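Local coordinates for protein proteolytically activated form of PPO4 Tyrosinase (Agaricus bisporus var. bisporus H97, PDB 4OUA) that acts as a copper-containing oxidase that hydroxylates monophenols and oxidises the resulting o-diphenols to o-quinones, the first step of melanin synthesis, at residues A[94-106]-A[120-132]. Numbering follows the deposited sequence.
Sequences VSIYEQILQEAAK and AQAAEDLRQPYWD
The Tyr-97 ring meets Gln-128 at its edge: the end of the Gln-128 amide lies near the ring plane, with the two planes 53° apart, so this is not a stack. Phe-49 and Leu-52 of helix 49-54 and Leu-35 of helix 25-39 also touch the tyrosine. The guanidinium of Arg-127 is likewise met at its edge, where NH1 donates in plane to Glu-124 O (2.8 Å); the same NH1 reaches Leu-126 O at 2.9 Å, from above that carbonyl's plane. Its NE is bonded to Asn-348 O. With a leucine here, the three carbonyls would probably lose this shared donor group and the chain leaving the helix its brace.

The two helices, 86-109 and 116-125, form an antiparallel hairpin; over the segments their axes run at 177° and approach to 8.8 Å. Helix 86-109 carries the copper ligand His-90 and belongs to the helical bundle around the tyrosinase dicopper centre; beside Gln-128, Val-94 has its side chain about 4 Å from that of copper ligand His-282. The small alanines are consistent with this spacing: Ala-123 CB lies 3.6 Å from Ala-105 O, and Ala-105 CB meets Leu-126 CD2 at 3.5 Å.

Gln-102, extended with CG anti to its own N (chi1 -176°), sends NE2 to Ala-123 O at 3.0 Å, the acceptor almost in the amide plane. Its OE1 receives Thr-9 N, which fixes the amide's orientation. Farther along, Gln-128 N donates to the Glu-98 carboxylate, whose exact placement is less certain; Arg-15 pairs with its other oxygen.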
loop_
_atom_site.group_PDB
_atom_site.type_symbol
_atom_site.label_atom_id
_atom_site.label_comp_id
_atom_site.label_asym_id
_atom_site.label_seq_id
_atom_site.Cartn_x
_atom_site.Cartn_y
_atom_site.Cartn_z
ATOM N N VAL A 94 3.924 -2.412 -3.320
ATOM C CA VAL A 94 4.249 -1.118 -2.737
ATOM C C VAL A 94 5.656 -0.691 -3.153
ATOM O O VAL A 94 5.963 0.500 -3.219
ATOM C CB VAL A 94 4.154 -1.150 -1.197
ATOM C CG1 VAL A 94 4.452 0.223 -0.614
ATOM C CG2 VAL A 94 2.780 -1.632 -0.760
ATOM N N SER A 95 6.505 -1.672 -3.441
ATOM C CA SER A 95 7.892 -1.407 -3.804
ATOM C C SER A 95 8.012 -0.693 -5.145
ATOM O O SER A 95 8.807 0.237 -5.290
ATOM C CB SER A 95 8.688 -2.710 -3.836
ATOM O OG SER A 95 8.659 -3.341 -2.571
ATOM N N ILE A 96 7.229 -1.133 -6.125
ATOM C CA ILE A 96 7.252 -0.500 -7.437
ATOM C C ILE A 96 6.660 0.900 -7.340
ATOM O O ILE A 96 7.144 1.834 -7.979
ATOM C CB ILE A 96 6.481 -1.319 -8.490
ATOM C CG1 ILE A 96 6.655 -0.694 -9.876
ATOM C CG2 ILE A 96 5.008 -1.424 -8.127
ATOM C CD1 ILE A 96 8.101 -0.580 -10.311
ATOM N N TYR A 97 5.619 1.039 -6.525
ATOM C CA TYR A 97 4.990 2.334 -6.301
ATOM C C TYR A 97 5.957 3.298 -5.629
ATOM O O TYR A 97 6.162 4.416 -6.099
ATOM C CB TYR A 97 3.732 2.183 -5.447
ATOM C CG TYR A 97 2.971 3.472 -5.254
ATOM C CD1 TYR A 97 2.058 3.910 -6.204
ATOM C CD2 TYR A 97 3.161 4.252 -4.120
ATOM C CE1 TYR A 97 1.356 5.088 -6.031
ATOM C CE2 TYR A 97 2.465 5.432 -3.939
ATOM C CZ TYR A 97 1.562 5.844 -4.895
ATOM O OH TYR A 97 0.870 7.019 -4.715
ATOM N N GLU A 98 6.542 2.852 -4.522
ATOM C CA GLU A 98 7.533 3.632 -3.793
ATOM C C GLU A 98 8.709 3.997 -4.694
ATOM O O GLU A 98 9.249 5.102 -4.610
ATOM C CB GLU A 98 8.026 2.854 -2.573
ATOM C CG GLU A 98 9.039 3.596 -1.725
ATOM C CD GLU A 98 9.571 2.750 -0.584
ATOM O OE1 GLU A 98 9.962 1.588 -0.832
ATOM O OE2 GLU A 98 9.594 3.246 0.562
ATOM N N GLN A 99 9.098 3.061 -5.555
ATOM C CA GLN A 99 10.173 3.285 -6.514
ATOM C C GLN A 99 9.818 4.405 -7.489
ATOM O O GLN A 99 10.527 5.408 -7.585
ATOM C CB GLN A 99 10.479 1.996 -7.282
ATOM C CG GLN A 99 11.438 2.169 -8.448
ATOM C CD GLN A 99 11.559 0.914 -9.290
ATOM O OE1 GLN A 99 11.426 -0.201 -8.785
ATOM N NE2 GLN A 99 11.802 1.090 -10.584
ATOM N N ILE A 100 8.716 4.222 -8.209
ATOM C CA ILE A 100 8.253 5.207 -9.176
ATOM C C ILE A 100 7.972 6.550 -8.514
ATOM O O ILE A 100 8.252 7.605 -9.086
ATOM C CB ILE A 100 6.981 4.730 -9.897
ATOM C CG1 ILE A 100 7.289 3.502 -10.756
ATOM C CG2 ILE A 100 6.399 5.846 -10.748
ATOM C CD1 ILE A 100 8.366 3.740 -11.795
ATOM N N LEU A 101 7.424 6.502 -7.303
ATOM C CA LEU A 101 7.071 7.716 -6.579
ATOM C C LEU A 101 8.308 8.514 -6.182
ATOM O O LEU A 101 8.277 9.745 -6.150
ATOM C CB LEU A 101 6.244 7.377 -5.339
ATOM C CG LEU A 101 5.626 8.575 -4.615
ATOM C CD1 LEU A 101 4.748 9.374 -5.565
ATOM C CD2 LEU A 101 4.829 8.110 -3.413
ATOM N N GLN A 102 9.397 7.813 -5.876
ATOM C CA GLN A 102 10.654 8.474 -5.550
ATOM C C GLN A 102 11.256 9.119 -6.793
ATOM O O GLN A 102 11.768 10.239 -6.737
ATOM C CB GLN A 102 11.656 7.490 -4.944
ATOM C CG GLN A 102 12.956 8.149 -4.498
ATOM C CD GLN A 102 14.089 7.161 -4.303
ATOM O OE1 GLN A 102 14.239 6.211 -5.070
ATOM N NE2 GLN A 102 14.896 7.383 -3.272
ATOM N N GLU A 103 11.192 8.399 -7.909
ATOM C CA GLU A 103 11.753 8.870 -9.170
ATOM C C GLU A 103 11.172 10.227 -9.546
ATOM O O GLU A 103 11.878 11.102 -10.042
ATOM C CB GLU A 103 11.494 7.853 -10.283
ATOM C CG GLU A 103 12.283 8.109 -11.559
ATOM C CD GLU A 103 12.142 6.982 -12.567
ATOM O OE1 GLU A 103 13.157 6.617 -13.197
ATOM O OE2 GLU A 103 11.017 6.461 -12.731
ATOM N N ALA A 104 9.878 10.397 -9.297
ATOM C CA ALA A 104 9.222 11.674 -9.529
ATOM C C ALA A 104 9.717 12.710 -8.526
ATOM O O ALA A 104 9.845 13.891 -8.848
ATOM C CB ALA A 104 7.710 11.521 -9.440
ATOM N N ALA A 105 10.002 12.252 -7.309
ATOM C CA ALA A 105 10.448 13.135 -6.237
ATOM C C ALA A 105 11.861 13.649 -6.488
ATOM O O ALA A 105 12.249 14.697 -5.974
ATOM C CB ALA A 105 10.376 12.418 -4.899
ATOM N N LYS A 106 12.631 12.906 -7.278
ATOM C CA LYS A 106 13.977 13.332 -7.646
ATOM C C LYS A 106 13.923 14.530 -8.587
ATOM O O LYS A 106 14.652 15.505 -8.408
ATOM C CB LYS A 106 14.750 12.185 -8.298
ATOM C CG LYS A 106 15.199 11.107 -7.331
ATOM C CD LYS A 106 15.943 10.000 -8.055
ATOM C CE LYS A 106 16.482 8.965 -7.081
ATOM N NZ LYS A 106 17.165 7.848 -7.787
ATOM N N ALA A 120 17.627 17.071 -2.505
ATOM C CA ALA A 120 18.083 15.903 -3.243
ATOM C C ALA A 120 18.259 14.715 -2.303
ATOM O O ALA A 120 17.952 13.578 -2.662
ATOM C CB ALA A 120 19.381 16.205 -3.968
ATOM N N GLN A 121 18.749 14.986 -1.098
ATOM C CA GLN A 121 18.955 13.943 -0.101
ATOM C C GLN A 121 17.628 13.459 0.471
ATOM O O GLN A 121 17.455 12.272 0.744
ATOM C CB GLN A 121 19.857 14.446 1.027
ATOM C CG GLN A 121 20.152 13.404 2.092
ATOM C CD GLN A 121 20.917 12.216 1.544
ATOM O OE1 GLN A 121 22.106 12.314 1.243
ATOM N NE2 GLN A 121 20.235 11.084 1.408
ATOM N N ALA A 122 16.694 14.389 0.651
ATOM C CA ALA A 122 15.372 14.060 1.169
ATOM C C ALA A 122 14.639 13.121 0.218
ATOM O O ALA A 122 13.947 12.200 0.649
ATOM C CB ALA A 122 14.560 15.326 1.402
ATOM N N ALA A 123 14.797 13.363 -1.079
ATOM C CA ALA A 123 14.201 12.505 -2.095
ATOM C C ALA A 123 14.828 11.119 -2.039
ATOM O O ALA A 123 14.154 10.108 -2.240
ATOM C CB ALA A 123 14.372 13.116 -3.477
ATOM N N GLU A 124 16.127 11.084 -1.760
ATOM C CA GLU A 124 16.859 9.830 -1.633
ATOM C C GLU A 124 16.374 9.020 -0.433
ATOM O O GLU A 124 16.352 7.791 -0.473
ATOM C CB GLU A 124 18.358 10.100 -1.509
ATOM C CG GLU A 124 18.994 10.642 -2.776
ATOM C CD GLU A 124 19.066 9.604 -3.878
ATOM O OE1 GLU A 124 19.174 8.402 -3.556
ATOM O OE2 GLU A 124 19.012 9.991 -5.066
ATOM N N ASP A 125 15.986 9.718 0.631
ATOM C CA ASP A 125 15.513 9.064 1.847
ATOM C C ASP A 125 14.008 8.830 1.812
ATOM O O ASP A 125 13.461 8.147 2.678
ATOM C CB ASP A 125 15.871 9.894 3.082
ATOM C CG ASP A 125 17.363 10.103 3.235
ATOM O OD1 ASP A 125 18.139 9.308 2.663
ATOM O OD2 ASP A 125 17.760 11.061 3.933
ATOM N N LEU A 126 13.342 9.398 0.812
ATOM C CA LEU A 126 11.888 9.327 0.728
ATOM C C LEU A 126 11.386 7.894 0.573
ATOM O O LEU A 126 11.832 7.156 -0.304
ATOM C CB LEU A 126 11.375 10.181 -0.432
ATOM C CG LEU A 126 9.852 10.215 -0.576
ATOM C CD1 LEU A 126 9.208 10.713 0.708
ATOM C CD2 LEU A 126 9.440 11.076 -1.755
ATOM N N ARG A 127 10.451 7.515 1.439
ATOM C CA ARG A 127 9.837 6.194 1.401
ATOM C C ARG A 127 8.338 6.314 1.653
ATOM O O ARG A 127 7.874 7.322 2.184
ATOM C CB ARG A 127 10.476 5.267 2.439
ATOM C CG ARG A 127 11.968 5.039 2.261
ATOM C CD ARG A 127 12.265 4.233 1.009
ATOM N NE ARG A 127 13.669 3.840 0.939
ATOM C CZ ARG A 127 14.639 4.616 0.466
ATOM N NH1 ARG A 127 14.360 5.833 0.022
ATOM N NH2 ARG A 127 15.890 4.177 0.438
ATOM N N GLN A 128 7.585 5.287 1.280
ATOM C CA GLN A 128 6.137 5.309 1.463
ATOM C C GLN A 128 5.751 5.187 2.936
ATOM O O GLN A 128 5.972 4.148 3.558
ATOM C CB GLN A 128 5.478 4.189 0.655
ATOM C CG GLN A 128 3.969 4.096 0.843
ATOM C CD GLN A 128 3.246 5.373 0.453
ATOM O OE1 GLN A 128 2.417 5.886 1.205
ATOM N NE2 GLN A 128 3.552 5.889 -0.732
ATOM N N PRO A 129 5.164 6.256 3.497
ATOM C CA PRO A 129 4.705 6.264 4.892
ATOM C C PRO A 129 3.575 5.266 5.120
ATOM O O PRO A 129 2.873 4.913 4.172
ATOM C CB PRO A 129 4.216 7.701 5.092
ATOM C CG PRO A 129 3.845 8.160 3.725
ATOM C CD PRO A 129 4.840 7.514 2.805
ATOM N N TYR A 130 3.405 4.815 6.359
ATOM C CA TYR A 130 2.372 3.831 6.661
ATOM C C TYR A 130 1.309 4.402 7.589
ATOM O O TYR A 130 1.586 5.270 8.417
ATOM C CB TYR A 130 2.987 2.569 7.277
ATOM C CG TYR A 130 3.668 2.785 8.612
ATOM C CD1 TYR A 130 2.938 2.788 9.793
ATOM C CD2 TYR A 130 5.041 2.971 8.692
ATOM C CE1 TYR A 130 3.555 2.980 11.012
ATOM C CE2 TYR A 130 5.667 3.164 9.909
ATOM C CZ TYR A 130 4.919 3.168 11.066
ATOM O OH TYR A 130 5.535 3.359 12.281
ATOM N N TRP A 131 0.091 3.898 7.433
ATOM C CA TRP A 131 -1.052 4.330 8.225
ATOM C C TRP A 131 -1.318 3.332 9.352
ATOM O O TRP A 131 -1.959 2.302 9.143
ATOM C CB TRP A 131 -2.278 4.478 7.320
ATOM C CG TRP A 131 -3.544 4.872 8.011
ATOM C CD1 TRP A 131 -3.672 5.461 9.235
ATOM C CD2 TRP A 131 -4.874 4.699 7.508
ATOM N NE1 TRP A 131 -5.000 5.666 9.526
ATOM C CE2 TRP A 131 -5.758 5.205 8.480
ATOM C CE3 TRP A 131 -5.402 4.163 6.330
ATOM C CZ2 TRP A 131 -7.138 5.192 8.309
ATOM C CZ3 TRP A 131 -6.772 4.150 6.163
ATOM C CH2 TRP A 131 -7.625 4.662 7.148
ATOM N N ASP A 132 -0.816 3.640 10.545
ATOM C CA ASP A 132 -0.946 2.745 11.691
ATOM C C ASP A 132 -2.399 2.651 12.164
ATOM O O ASP A 132 -2.778 3.253 13.171
ATOM C CB ASP A 132 -0.046 3.217 12.833
ATOM C CG ASP A 132 0.285 2.110 13.815
ATOM O OD1 ASP A 132 -0.488 1.130 13.905
ATOM O OD2 ASP A 132 1.323 2.222 14.500
#